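Local coordinates for globin II, extracellular (Lumbricus terrestris, PDB 1X9F), which probably carries oxygen as a haem-containing globin subunit of the giant extracellular haemoglobin (erythrocruorin) of the earthworm, at residues Glu8-Tyr20 with Asp66-Asp80. Numbering follows the deposited sequence.
Unlike the reference sequence in segment 66-80: Asp66 (reference Glu). With HEM (protoporphyrin IX containing Fe), chain O; CMO (carbon monoxide), chain P.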
ATOM      1  N   GLU B   8     -37.136 -22.892   5.548  1.00 25.61           N
ATOM      2  CA  GLU B   8     -36.884 -23.541   4.254  1.00 24.28           C
ATOM      3  C   GLU B   8     -36.856 -22.534   3.106  1.00 22.97           C
ATOM      4  O   GLU B   8     -36.055 -22.664   2.185  1.00 21.73           O
ATOM      5  CB  GLU B   8     -37.883 -24.678   3.980  1.00 24.21           C
ATOM      6  CG  GLU B   8     -39.172 -24.639   4.793  1.00 31.34           C
ATOM      7  CD  GLU B   8     -39.010 -25.109   6.232  1.00 36.68           C
ATOM      8  OE1 GLU B   8     -38.588 -26.266   6.453  1.00 30.85           O
ATOM      9  OE2 GLU B   8     -39.320 -24.318   7.150  1.00 40.24           O
ATOM     10  N   GLY B   9     -37.723 -21.526   3.179  1.00 23.83           N
ATOM     11  CA  GLY B   9     -37.736 -20.445   2.199  1.00 26.11           C
ATOM     12  C   GLY B   9     -36.458 -19.633   2.278  1.00 29.80           C
ATOM     13  O   GLY B   9     -35.877 -19.268   1.251  1.00 31.63           O
ATOM     14  N   LEU B  10     -36.024 -19.357   3.505  1.00 28.60           N
ATOM     15  CA  LEU B  10     -34.747 -18.695   3.727  1.00 28.76           C
ATOM     16  C   LEU B  10     -33.616 -19.484   3.081  1.00 27.73           C
ATOM     17  O   LEU B  10     -32.825 -18.921   2.328  1.00 29.81           O
ATOM     18  CB  LEU B  10     -34.487 -18.499   5.225  1.00 28.38           C
ATOM     19  CG  LEU B  10     -34.529 -17.099   5.858  1.00 31.34           C
ATOM     20  CD1 LEU B  10     -35.337 -16.069   5.062  1.00 24.69           C
ATOM     21  CD2 LEU B  10     -35.016 -17.178   7.303  1.00 27.14           C
ATOM     22  N   LYS B  11     -33.552 -20.785   3.362  1.00 27.53           N
ATOM     23  CA  LYS B  11     -32.483 -21.641   2.847  1.00 24.03           C
ATOM     24  C   LYS B  11     -32.489 -21.722   1.319  1.00 24.50           C
ATOM     25  O   LYS B  11     -31.444 -21.574   0.674  1.00 21.62           O
ATOM     26  CB  LYS B  11     -32.567 -23.041   3.458  1.00 21.30           C
ATOM     27  CG  LYS B  11     -31.463 -23.962   2.974  1.00 20.13           C
ATOM     28  CD  LYS B  11     -31.492 -25.290   3.682  1.00 20.74           C
ATOM     29  CE  LYS B  11     -30.580 -25.290   4.885  1.00 20.81           C
ATOM     30  NZ  LYS B  11     -30.495 -26.653   5.464  1.00 21.85           N
ATOM     31  N   VAL B  12     -33.674 -21.947   0.755  1.00 23.56           N
ATOM     32  CA  VAL B  12     -33.828 -22.032  -0.693  1.00 24.92           C
ATOM     33  C   VAL B  12     -33.461 -20.721  -1.389  1.00 28.06           C
ATOM     34  O   VAL B  12     -32.846 -20.755  -2.457  1.00 29.38           O
ATOM     35  CB  VAL B  12     -35.233 -22.518  -1.115  1.00 24.44           C
ATOM     36  CG1 VAL B  12     -35.396 -22.461  -2.632  1.00 17.04           C
ATOM     37  CG2 VAL B  12     -35.476 -23.938  -0.620  1.00 21.21           C
ATOM     38  N   LYS B  13     -33.818 -19.576  -0.796  1.00 27.29           N
ATOM     39  CA  LYS B  13     -33.396 -18.286  -1.364  1.00 27.36           C
ATOM     40  C   LYS B  13     -31.875 -18.218  -1.514  1.00 25.41           C
ATOM     41  O   LYS B  13     -31.371 -17.858  -2.580  1.00 26.29           O
ATOM     42  CB  LYS B  13     -33.916 -17.100  -0.539  1.00 25.43           C
ATOM     43  CG  LYS B  13     -35.410 -16.831  -0.765  1.00 34.96           C
ATOM     44  CD  LYS B  13     -35.889 -15.614   0.052  1.00 41.02           C
ATOM     45  CE  LYS B  13     -35.253 -14.312  -0.475  1.00 42.69           C
ATOM     46  NZ  LYS B  13     -35.790 -13.132   0.281  1.00 44.91           N
ATOM     47  N   SER B  14     -31.150 -18.589  -0.463  1.00 24.32           N
ATOM     48  CA  SER B  14     -29.685 -18.544  -0.486  1.00 23.94           C
ATOM     49  C   SER B  14     -29.067 -19.537  -1.454  1.00 22.78           C
ATOM     50  O   SER B  14     -28.172 -19.185  -2.230  1.00 21.48           O
ATOM     51  CB  SER B  14     -29.110 -18.784   0.909  1.00 22.53           C
ATOM     52  OG  SER B  14     -29.245 -17.623   1.705  1.00 28.52           O
ATOM     53  N   GLU B  15     -29.532 -20.783  -1.393  1.00 21.77           N
ATOM     54  CA  GLU B  15     -28.992 -21.822  -2.246  1.00 21.80           C
ATOM     55  C   GLU B  15     -29.302 -21.546  -3.709  1.00 21.95           C
ATOM     56  O   GLU B  15     -28.499 -21.873  -4.584  1.00 22.36           O
ATOM     57  CB  GLU B  15     -29.464 -23.194  -1.772  1.00 22.81           C
ATOM     58  CG  GLU B  15     -28.941 -23.470  -0.367  1.00 25.12           C
ATOM     59  CD  GLU B  15     -29.349 -24.809   0.198  1.00 30.46           C
ATOM     60  OE1 GLU B  15     -28.785 -25.186   1.250  1.00 30.81           O
ATOM     61  OE2 GLU B  15     -30.223 -25.483  -0.391  1.00 29.79           O
ATOM     62  N   TRP B  16     -30.441 -20.907  -3.974  1.00 20.84           N
ATOM     63  CA  TRP B  16     -30.776 -20.485  -5.333  1.00 20.33           C
ATOM     64  C   TRP B  16     -29.776 -19.444  -5.824  1.00 23.48           C
ATOM     65  O   TRP B  16     -29.209 -19.584  -6.910  1.00 24.24           O
ATOM     66  CB  TRP B  16     -32.210 -19.947  -5.418  1.00 18.87           C
ATOM     67  CG  TRP B  16     -32.519 -19.273  -6.722  1.00 16.12           C
ATOM     68  CD1 TRP B  16     -32.623 -17.927  -6.944  1.00 17.87           C
ATOM     69  CD2 TRP B  16     -32.738 -19.906  -7.992  1.00 14.69           C
ATOM     70  NE1 TRP B  16     -32.898 -17.682  -8.269  1.00 14.81           N
ATOM     71  CE2 TRP B  16     -32.976 -18.878  -8.936  1.00 12.40           C
ATOM     72  CE3 TRP B  16     -32.764 -21.240  -8.433  1.00 15.74           C
ATOM     73  CZ2 TRP B  16     -33.241 -19.139 -10.282  1.00 11.92           C
ATOM     74  CZ3 TRP B  16     -33.030 -21.500  -9.774  1.00 13.46           C
ATOM     75  CH2 TRP B  16     -33.265 -20.453 -10.681  1.00 16.86           C
ATOM     76  N   GLY B  17     -29.564 -18.412  -5.010  1.00 25.58           N
ATOM     77  CA  GLY B  17     -28.572 -17.380  -5.291  1.00 25.85           C
ATOM     78  C   GLY B  17     -27.232 -17.965  -5.692  1.00 27.72           C
ATOM     79  O   GLY B  17     -26.683 -17.605  -6.736  1.00 28.47           O
ATOM     80  N   ARG B  18     -26.714 -18.879  -4.877  1.00 27.43           N
ATOM     81  CA  ARG B  18     -25.438 -19.525  -5.168  1.00 27.94           C
ATOM     82  C   ARG B  18     -25.426 -20.398  -6.431  1.00 29.08           C
ATOM     83  O   ARG B  18     -24.397 -20.484  -7.098  1.00 31.36           O
ATOM     84  CB  ARG B  18     -24.966 -20.334  -3.964  1.00 28.84           C
ATOM     85  CG  ARG B  18     -23.824 -19.686  -3.206  1.00 30.29           C
ATOM     86  CD  ARG B  18     -24.107 -19.498  -1.728  1.00 35.85           C
ATOM     87  NE  ARG B  18     -24.606 -20.719  -1.101  1.00 42.47           N
ATOM     88  CZ  ARG B  18     -25.202 -20.770   0.086  1.00 43.16           C
ATOM     89  NH1 ARG B  18     -25.389 -19.664   0.800  1.00 37.29           N
ATOM     90  NH2 ARG B  18     -25.618 -21.936   0.561  1.00 44.53           N
ATOM     91  N   ALA B  19     -26.550 -21.035  -6.760  1.00 29.83           N
ATOM     92  CA  ALA B  19     -26.604 -21.964  -7.899  1.00 25.67           C
ATOM     93  C   ALA B  19     -26.942 -21.264  -9.208  1.00 26.55           C
ATOM     94  O   ALA B  19     -26.520 -21.696 -10.286  1.00 24.53           O
ATOM     95  CB  ALA B  19     -27.614 -23.069  -7.627  1.00 26.02           C
ATOM     96  N   TYR B  20     -27.713 -20.187  -9.101  1.00 26.67           N
ATOM     97  CA  TYR B  20     -28.209 -19.455 -10.259  1.00 26.02           C
ATOM     98  C   TYR B  20     -27.089 -18.852 -11.101  1.00 28.35           C
ATOM     99  O   TYR B  20     -27.132 -18.931 -12.329  1.00 31.62           O
ATOM    100  CB  TYR B  20     -29.191 -18.373  -9.802  1.00 25.63           C
ATOM    101  CG  TYR B  20     -30.031 -17.731 -10.883  1.00 19.51           C
ATOM    102  CD1 TYR B  20     -30.519 -16.433 -10.716  1.00 25.22           C
ATOM    103  CD2 TYR B  20     -30.358 -18.411 -12.056  1.00 18.75           C
ATOM    104  CE1 TYR B  20     -31.305 -15.828 -11.693  1.00 21.51           C
ATOM    105  CE2 TYR B  20     -31.142 -17.813 -13.038  1.00 17.74           C
ATOM    106  CZ  TYR B  20     -31.608 -16.525 -12.846  1.00 18.36           C
ATOM    107  OH  TYR B  20     -32.380 -15.937 -13.811  1.00 21.76           O
ATOM    108  N   ASP B  66     -33.652 -19.098 -20.037  1.00 21.91           N
ATOM    109  CA  ASP B  66     -33.293 -17.956 -19.185  1.00 23.96           C
ATOM    110  C   ASP B  66     -34.573 -17.266 -18.687  1.00 24.75           C
ATOM    111  O   ASP B  66     -34.647 -16.832 -17.533  1.00 25.36           O
ATOM    112  CB  ASP B  66     -32.379 -16.956 -19.928  1.00 22.95           C
ATOM    113  CG  ASP B  66     -30.876 -17.181 -19.660  1.00 33.47           C
ATOM    114  OD1 ASP B  66     -30.102 -16.185 -19.661  1.00 28.19           O
ATOM    115  OD2 ASP B  66     -30.379 -18.308 -19.444  1.00 42.23           O
ATOM    116  N   ARG B  67     -35.579 -17.184 -19.555  1.00 23.33           N
ATOM    117  CA  ARG B  67     -36.857 -16.558 -19.216  1.00 22.37           C
ATOM    118  C   ARG B  67     -37.577 -17.330 -18.110  1.00 22.24           C
ATOM    119  O   ARG B  67     -38.102 -16.735 -17.164  1.00 18.89           O
ATOM    120  CB  ARG B  67     -37.724 -16.491 -20.468  1.00 21.62           C
ATOM    121  CG  ARG B  67     -38.575 -15.262 -20.581  1.00 24.90           C
ATOM    122  CD  ARG B  67     -38.825 -14.811 -22.012  1.00 18.16           C
ATOM    123  NE  ARG B  67     -39.149 -15.901 -22.938  1.00 22.01           N
ATOM    124  CZ  ARG B  67     -38.577 -16.075 -24.129  1.00 25.54           C
ATOM    125  NH1 ARG B  67     -37.650 -15.228 -24.563  1.00 21.45           N
ATOM    126  NH2 ARG B  67     -38.938 -17.093 -24.902  1.00 23.87           N
ATOM    127  N   VAL B  68     -37.580 -18.655 -18.232  1.00 21.27           N
ATOM    128  CA  VAL B  68     -38.197 -19.533 -17.244  1.00 20.72           C
ATOM    129  C   VAL B  68     -37.538 -19.399 -15.892  1.00 20.14           C
ATOM    130  O   VAL B  68     -38.220 -19.248 -14.875  1.00 18.32           O
ATOM    131  CB  VAL B  68     -38.076 -20.999 -17.657  1.00 22.74           C
ATOM    132  CG1 VAL B  68     -38.606 -21.923 -16.553  1.00 18.02           C
ATOM    133  CG2 VAL B  68     -38.778 -21.224 -18.972  1.00 20.36           C
ATOM    134  N   LEU B  69     -36.212 -19.474 -15.880  1.00 19.08           N
ATOM    135  CA  LEU B  69     -35.479 -19.318 -14.640  1.00 21.51           C
ATOM    136  C   LEU B  69     -35.645 -17.915 -14.063  1.00 22.17           C
ATOM    137  O   LEU B  69     -35.506 -17.722 -12.856  1.00 21.43           O
ATOM    138  CB  LEU B  69     -34.002 -19.673 -14.817  1.00 21.58           C
ATOM    139  CG  LEU B  69     -33.690 -21.140 -15.119  1.00 22.74           C
ATOM    140  CD1 LEU B  69     -32.237 -21.373 -14.801  1.00 23.54           C
ATOM    141  CD2 LEU B  69     -34.565 -22.091 -14.301  1.00 13.60           C
ATOM    142  N   GLY B  70     -35.955 -16.950 -14.931  1.00 22.59           N
ATOM    143  CA  GLY B  70     -36.251 -15.583 -14.515  1.00 22.57           C
ATOM    144  C   GLY B  70     -37.538 -15.533 -13.719  1.00 23.36           C
ATOM    145  O   GLY B  70     -37.623 -14.840 -12.702  1.00 24.34           O
ATOM    146  N   GLY B  71     -38.537 -16.282 -14.185  1.00 22.83           N
ATOM    147  CA  GLY B  71     -39.804 -16.415 -13.480  1.00 21.31           C
ATOM    148  C   GLY B  71     -39.607 -17.129 -12.160  1.00 22.63           C
ATOM    149  O   GLY B  71     -40.128 -16.699 -11.129  1.00 25.46           O
ATOM    150  N   LEU B  72     -38.848 -18.218 -12.191  1.00 20.37           N
ATOM    151  CA  LEU B  72     -38.575 -18.978 -10.986  1.00 18.78           C
ATOM    152  C   LEU B  72     -37.804 -18.121  -9.985  1.00 21.61           C
ATOM    153  O   LEU B  72     -38.053 -18.189  -8.779  1.00 22.72           O
ATOM    154  CB  LEU B  72     -37.805 -20.251 -11.331  1.00 19.35           C
ATOM    155  CG  LEU B  72     -37.541 -21.231 -10.187  1.00 20.24           C
ATOM    156  CD1 LEU B  72     -38.840 -21.797  -9.606  1.00 20.98           C
ATOM    157  CD2 LEU B  72     -36.637 -22.350 -10.670  1.00 19.89           C
ATOM    158  N   ASP B  73     -36.885 -17.306 -10.493  1.00 20.52           N
ATOM    159  CA  ASP B  73     -36.116 -16.398  -9.659  1.00 20.19           C
ATOM    160  C   ASP B  73     -37.016 -15.435  -8.891  1.00 23.34           C
ATOM    161  O   ASP B  73     -36.780 -15.177  -7.707  1.00 22.45           O
ATOM    162  CB  ASP B  73     -35.135 -15.609 -10.513  1.00 20.31           C
ATOM    163  CG  ASP B  73     -34.313 -14.650  -9.700  1.00 19.78           C
ATOM    164  OD1 ASP B  73     -34.529 -13.429  -9.832  1.00 24.48           O
ATOM    165  OD2 ASP B  73     -33.440 -15.027  -8.893  1.00 19.36           O
ATOM    166  N   ILE B  74     -38.039 -14.899  -9.562  1.00 23.16           N
ATOM    167  CA  ILE B  74     -38.996 -14.006  -8.904  1.00 22.76           C
ATOM    168  C   ILE B  74     -39.728 -14.730  -7.773  1.00 22.99           C
ATOM    169  O   ILE B  74     -39.857 -14.198  -6.666  1.00 20.44           O
ATOM    170  CB  ILE B  74     -40.009 -13.418  -9.908  1.00 21.13           C
ATOM    171  CG1 ILE B  74     -39.293 -12.513 -10.924  1.00 20.53           C
ATOM    172  CG2 ILE B  74     -41.105 -12.641  -9.158  1.00 16.01           C
ATOM    173  CD1 ILE B  74     -40.161 -12.054 -12.106  1.00 12.36           C
ATOM    174  N   ALA B  75     -40.188 -15.945  -8.070  1.00 21.59           N
ATOM    175  CA  ALA B  75     -40.924 -16.767  -7.123  1.00 19.79           C
ATOM    176  C   ALA B  75     -40.080 -17.084  -5.892  1.00 20.23           C
ATOM    177  O   ALA B  75     -40.505 -16.825  -4.766  1.00 20.00           O
ATOM    178  CB  ALA B  75     -41.408 -18.047  -7.794  1.00 17.72           C
ATOM    179  N   ILE B  76     -38.880 -17.621  -6.105  1.00 19.91           N
ATOM    180  CA  ILE B  76     -37.999 -17.961  -4.984  1.00 20.96           C
ATOM    181  C   ILE B  76     -37.652 -16.715  -4.170  1.00 22.08           C
ATOM    182  O   ILE B  76     -37.675 -16.743  -2.935  1.00 22.87           O
ATOM    183  CB  ILE B  76     -36.718 -18.673  -5.482  1.00 20.13           C
ATOM    184  CG1 ILE B  76     -37.058 -20.077  -6.001  1.00 20.27           C
ATOM    185  CG2 ILE B  76     -35.672 -18.748  -4.364  1.00 17.89           C
ATOM    186  CD1 ILE B  76     -35.912 -20.782  -6.712  1.00 20.87           C
ATOM    187  N   SER B  77     -37.351 -15.618  -4.858  1.00 22.32           N
ATOM    188  CA  SER B  77     -36.934 -14.398  -4.175  1.00 25.70           C
ATOM    189  C   SER B  77     -38.022 -13.827  -3.270  1.00 25.39           C
ATOM    190  O   SER B  77     -37.714 -13.095  -2.328  1.00 25.46           O
ATOM    191  CB  SER B  77     -36.450 -13.333  -5.167  1.00 24.99           C
ATOM    192  OG  SER B  77     -37.534 -12.742  -5.862  1.00 28.41           O
ATOM    193  N   THR B  78     -39.285 -14.151  -3.553  1.00 25.57           N
ATOM    194  CA  THR B  78     -40.391 -13.638  -2.738  1.00 25.47           C
ATOM    195  C   THR B  78     -41.130 -14.717  -1.962  1.00 26.31           C
ATOM    196  O   THR B  78     -42.293 -14.527  -1.600  1.00 26.81           O
ATOM    197  CB  THR B  78     -41.406 -12.825  -3.576  1.00 23.67           C
ATOM    198  OG1 THR B  78     -41.978 -13.665  -4.587  1.00 27.17           O
ATOM    199  CG2 THR B  78     -40.719 -11.715  -4.355  1.00 21.87           C
ATOM    200  N   LEU B  79     -40.470 -15.843  -1.698  1.00 26.69           N
ATOM    201  CA  LEU B  79     -41.060 -16.856  -0.826  1.00 28.46           C
ATOM    202  C   LEU B  79     -41.400 -16.258   0.532  1.00 30.46           C
ATOM    203  O   LEU B  79     -42.341 -16.697   1.196  1.00 31.58           O
ATOM    204  CB  LEU B  79     -40.129 -18.054  -0.649  1.00 26.31           C
ATOM    205  CG  LEU B  79     -40.080 -19.039  -1.815  1.00 27.87           C
ATOM    206  CD1 LEU B  79     -38.926 -20.005  -1.639  1.00 24.23           C
ATOM    207  CD2 LEU B  79     -41.394 -19.792  -1.980  1.00 24.72           C
ATOM    208  N   ASP B  80     -40.636 -15.245   0.929  1.00 32.28           N
ATOM    209  CA  ASP B  80     -40.868 -14.540   2.186  1.00 35.80           C
ATOM    210  C   ASP B  80     -41.875 -13.390   2.064  1.00 34.77           C
ATOM    211  O   ASP B  80     -42.183 -12.727   3.057  1.00 35.78           O
ATOM    212  CB  ASP B  80     -39.542 -14.036   2.768  1.00 35.85           C
ATOM    213  CG  ASP B  80     -38.882 -12.984   1.897  1.00 40.25           C
ATOM    214  OD1 ASP B  80     -38.744 -13.209   0.674  1.00 43.26           O
ATOM    215  OD2 ASP B  80     -38.462 -11.901   2.356  1.00 46.46           O
TER
HETATM  216  CHA HEM O 160     -43.321 -20.152 -20.842  1.00 20.41           C
HETATM  217  CHB HEM O 160     -42.183 -20.058 -16.092  1.00 20.04           C
HETATM  218  CHC HEM O 160     -42.874 -24.891 -15.805  1.00 17.94           C
HETATM  219  CHD HEM O 160     -44.254 -24.947 -20.509  1.00 16.55           C
HETATM  220  C1A HEM O 160     -42.846 -19.693 -19.527  1.00 19.81           C
HETATM  221  C2A HEM O 160     -42.476 -18.363 -19.345  1.00 21.33           C
HETATM  222  C3A HEM O 160     -42.115 -18.276 -17.930  1.00 21.79           C
HETATM  223  C4A HEM O 160     -42.373 -19.660 -17.481  1.00 19.47           C
HETATM  224  CMA HEM O 160     -41.619 -17.086 -17.146  1.00 18.23           C
HETATM  225  CAA HEM O 160     -42.390 -17.261 -20.371  1.00 24.08           C
HETATM  226  CBA HEM O 160     -43.643 -16.414 -20.466  1.00 28.75           C
HETATM  227  CGA HEM O 160     -43.400 -15.452 -21.606  1.00 32.66           C
HETATM  228  O1A HEM O 160     -42.671 -14.452 -21.413  1.00 38.78           O
HETATM  229  O2A HEM O 160     -43.932 -15.700 -22.708  1.00 34.26           O
HETATM  230  C1B HEM O 160     -42.270 -21.428 -15.595  1.00 17.96           C
HETATM  231  C2B HEM O 160     -41.928 -21.710 -14.290  1.00 17.59           C
HETATM  232  C3B HEM O 160     -42.141 -23.047 -14.241  1.00 20.01           C
HETATM  233  C4B HEM O 160     -42.577 -23.502 -15.465  1.00 20.00           C
HETATM  234  CMB HEM O 160     -41.448 -20.784 -13.202  1.00 16.72           C
HETATM  235  CAB HEM O 160     -41.901 -23.706 -13.107  1.00 18.44           C
HETATM  236  CBB HEM O 160     -41.663 -24.254 -11.932  1.00 23.72           C
HETATM  237  C1C HEM O 160     -43.281 -25.345 -17.140  1.00 18.46           C
HETATM  238  C2C HEM O 160     -43.472 -26.691 -17.380  1.00 15.34           C
HETATM  239  C3C HEM O 160     -43.863 -26.710 -18.698  1.00 19.91           C
HETATM  240  C4C HEM O 160     -43.866 -25.388 -19.151  1.00 15.91           C
HETATM  241  CMC HEM O 160     -43.303 -27.816 -16.387  1.00 22.11           C
HETATM  242  CAC HEM O 160     -44.206 -27.942 -19.458  1.00 22.34           C
HETATM  243  CBC HEM O 160     -43.301 -28.930 -19.536  1.00 21.57           C
HETATM  244  C1D HEM O 160     -44.131 -23.572 -21.041  1.00 18.96           C
HETATM  245  C2D HEM O 160     -44.367 -23.290 -22.385  1.00 18.02           C
HETATM  246  C3D HEM O 160     -44.108 -21.946 -22.527  1.00 17.18           C
HETATM  247  C4D HEM O 160     -43.721 -21.526 -21.166  1.00 18.55           C
HETATM  248  CMD HEM O 160     -44.815 -24.255 -23.457  1.00 20.43           C
HETATM  249  CAD HEM O 160     -44.227 -21.095 -23.766  1.00 19.72           C
HETATM  250  CBD HEM O 160     -43.080 -21.354 -24.727  1.00 24.88           C
HETATM  251  CGD HEM O 160     -43.266 -20.415 -25.892  1.00 24.92           C
HETATM  252  O1D HEM O 160     -43.210 -19.181 -25.700  1.00 29.13           O
HETATM  253  O2D HEM O 160     -43.479 -20.909 -27.015  1.00 32.81           O
HETATM  254  NA  HEM O 160     -42.851 -20.506 -18.423  1.00 19.43           N
HETATM  255  NB  HEM O 160     -42.675 -22.481 -16.348  1.00 14.12           N
HETATM  256  NC  HEM O 160     -43.534 -24.503 -18.178  1.00 16.89           N
HETATM  257  ND  HEM O 160     -43.725 -22.532 -20.268  1.00 18.51           N
HETATM  258 FE   HEM O 160     -43.268 -22.491 -18.290  1.00 24.19          FE
HETATM  259  C   CMO P1162     -41.239 -23.058 -18.922  1.00 33.33           C
HETATM  260  O   CMO P1162     -40.486 -23.676 -19.719  1.00 37.57           O
HETATM  261  O   HOH W   1     -32.695 -15.910 -16.313  1.00 21.84           O
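Helix 8-20 and helix 66-77 run roughly antiparallel, their axes 9.7 Å apart at closest and their directions inclined at 144°, with Lys13 lying against Ile76 and Gly9 against Leu79. Trp16 is the knob of the joint, fitted among Leu69, Leu72, Asp73 and Ile76. With CG anti to the backbone N (chi1 169°), its indole reaches across to the partner helix, where CD1 of Ile76 makes a CH-pi contact over the five-membered ring, 3.9 Å from its centroid. CB of Tyr20 lies over the opposite face, and CZ3 of Trp16 touches CD2 of Leu72 obliquely. The indole is further fixed at its edge: NE1 donates in the ring plane to the anti lone pair of Asp73 OD2, at 2.8 Å. Asp73 OD1 pairs with Lys32 of the Globin III chain, so the two carboxylate oxygens have partners in different chains. CZ2 of Trp16 lies over the centre of the Tyr20 ring, whose CE2 meets CB of Leu69 (3.8 Å). Near Gly9, whose lack of a side chain suits the close approach of Leu79, Lys13 NZ meets Asp80 OD1 from above the carboxylate plane in a 3.0 Å salt bridge, gives a weak hydrogen bond to Ser77 O, and has a second acidic partner in Glu27 of the Globin III chain. This is the A/E helix packing of the globin fold; the E helix also carries Val68, against the bound carbon monoxide, so the N-terminal helix backs the distal wall of the haem pocket.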